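Regulator of nonsense transcripts 2 (Homo sapiens, PDB 2WJV) takes part in nonsense-mediated mRNA decay, its C-terminal region probably binding the RNA helicase UPF1. Local coordinates at residues C[66-71]-C[92-97]. Sequence-based numbering, arbitrary orientation.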
# COMPACT_ATOMS: atom_id res chain seq x y z
N ASP C 66 3.55 15.38 39.91
CA ASP C 66 4.31 15.29 41.16
C ASP C 66 3.57 14.39 42.15
O ASP C 66 2.34 14.39 42.21
CB ASP C 66 4.56 16.68 41.76
CG ASP C 66 5.84 16.74 42.59
OD1 ASP C 66 6.17 15.73 43.25
OD2 ASP C 66 6.52 17.79 42.56
N THR C 67 4.34 13.64 42.94
CA THR C 67 3.84 12.46 43.64
C THR C 67 4.34 12.37 45.07
O THR C 67 5.15 13.18 45.51
CB THR C 67 4.26 11.18 42.88
OG1 THR C 67 3.12 10.63 42.22
CG2 THR C 67 4.85 10.14 43.83
N MET C 68 3.82 11.38 45.80
CA MET C 68 4.28 11.07 47.14
C MET C 68 4.31 9.56 47.34
O MET C 68 3.32 8.88 47.06
CB MET C 68 3.34 11.72 48.15
CG MET C 68 3.66 11.48 49.60
SD MET C 68 2.37 12.19 50.62
CE MET C 68 3.29 12.53 52.13
N PRO C 69 5.43 9.02 47.85
CA PRO C 69 5.52 7.59 48.13
C PRO C 69 4.79 7.15 49.42
O PRO C 69 4.92 7.79 50.46
CB PRO C 69 7.03 7.36 48.27
CG PRO C 69 7.55 8.64 48.77
CD PRO C 69 6.72 9.70 48.11
N PHE C 70 4.03 6.06 49.30
CA PHE C 70 3.43 5.36 50.45
C PHE C 70 3.83 3.88 50.38
O PHE C 70 4.09 3.36 49.30
CB PHE C 70 1.90 5.47 50.42
CG PHE C 70 1.35 6.69 51.12
CD1 PHE C 70 1.21 7.90 50.45
CD2 PHE C 70 0.95 6.61 52.45
CE1 PHE C 70 0.69 9.03 51.09
CE2 PHE C 70 0.43 7.74 53.10
CZ PHE C 70 0.30 8.95 52.42
N VAL C 71 3.86 3.22 51.54
CA VAL C 71 4.11 1.79 51.62
C VAL C 71 2.79 1.03 51.66
O VAL C 71 1.82 1.50 52.24
CB VAL C 71 4.91 1.45 52.90
CG1 VAL C 71 4.95 -0.06 53.14
CG2 VAL C 71 6.31 2.01 52.79
N GLN C 92 -6.69 13.12 47.93
CA GLN C 92 -7.02 13.59 49.29
C GLN C 92 -6.10 12.98 50.34
O GLN C 92 -6.01 13.50 51.46
CB GLN C 92 -8.46 13.23 49.68
CG GLN C 92 -9.54 13.74 48.76
CD GLN C 92 -10.92 13.26 49.18
OE1 GLN C 92 -11.26 13.30 50.37
NE2 GLN C 92 -11.72 12.81 48.22
N LEU C 93 -5.46 11.86 50.00
CA LEU C 93 -4.54 11.20 50.91
C LEU C 93 -3.21 11.96 50.95
O LEU C 93 -2.62 12.15 52.02
CB LEU C 93 -4.32 9.75 50.49
CG LEU C 93 -3.59 8.87 51.50
CD1 LEU C 93 -4.17 9.02 52.91
CD2 LEU C 93 -3.63 7.41 51.04
N ALA C 94 -2.76 12.40 49.77
CA ALA C 94 -1.62 13.31 49.67
C ALA C 94 -2.05 14.70 50.13
O ALA C 94 -1.55 15.20 51.12
CB ALA C 94 -1.08 13.35 48.26
N ALA C 95 -3.02 15.29 49.42
CA ALA C 95 -3.54 16.65 49.72
C ALA C 95 -3.74 16.96 51.21
O ALA C 95 -3.65 18.11 51.62
CB ALA C 95 -4.86 16.90 48.97
N ASN C 96 -4.03 15.92 51.99
CA ASN C 96 -4.10 16.04 53.44
C ASN C 96 -2.80 15.54 54.12
O ASN C 96 -1.94 16.35 54.47
CB ASN C 96 -5.34 15.30 53.96
CG ASN C 96 -5.29 15.07 55.43
OD1 ASN C 96 -4.93 13.98 55.88
ND2 ASN C 96 -5.63 16.10 56.21
N HIS C 97 -2.67 14.21 54.30
CA HIS C 97 -1.54 13.58 55.01
C HIS C 97 -1.21 14.29 56.34
O HIS C 97 -1.94 14.17 57.33
CB HIS C 97 -0.29 13.49 54.10
CG HIS C 97 0.91 12.86 54.76
ND1 HIS C 97 1.98 13.61 55.23
CD2 HIS C 97 1.21 11.57 55.02
CE1 HIS C 97 2.88 12.80 55.76
NE2 HIS C 97 2.44 11.55 55.64
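Met68 and Phe70, on one face of strand 67-73, pack against Leu93 and Ala94 of the short, weakly bonded helix near the C-terminus and His97 just beyond it, a small, mainly apolar contact between a beta-hairpin and the helical turn that follows it. No hydrogen bond joins the two segments. Met68 carries one half of the contact: with CG anti to the backbone N (chi1 179°) and the rest of its chain extended, it sets CE over the centre of the His97 imidazole, 3.5 Å from the ring centroid, as a CH-pi contact almost on the ring normal. An unbranched, flexible thioether suits this reach, and Met68 SD also lies 4.3 Å from Ala94 CB, where a small methyl suits the close approach of helix and strand. Phe70 points the same way two residues on. Phe70 CZ is 4.0 Å from Leu93 CG, while Leu93 CD2 lies over one face of the ring, an aliphatic branch against a flat aromatic surface. Phe70 CZ also stands 3.8 Å from His97 CD2; the two rings meet obliquely, their planes at 82°. The imidazole thus has Met68 over a face and Phe70 near CD2, although the residue itself is largely exposed. Backbone bonds from Met68 to Val87 and from Phe70 to Leu85 fix the strand in its hairpin, and Met89 touches both Met68 and Ala94. Phe70 also packs on an apolar side chain of the partner protein. This is a beta-hairpin backed by a short helix; through Val71 its strand 67-73 pairs in parallel with a strand of the partner chain, beta augmentation consistent with UPF2 binding UPF1.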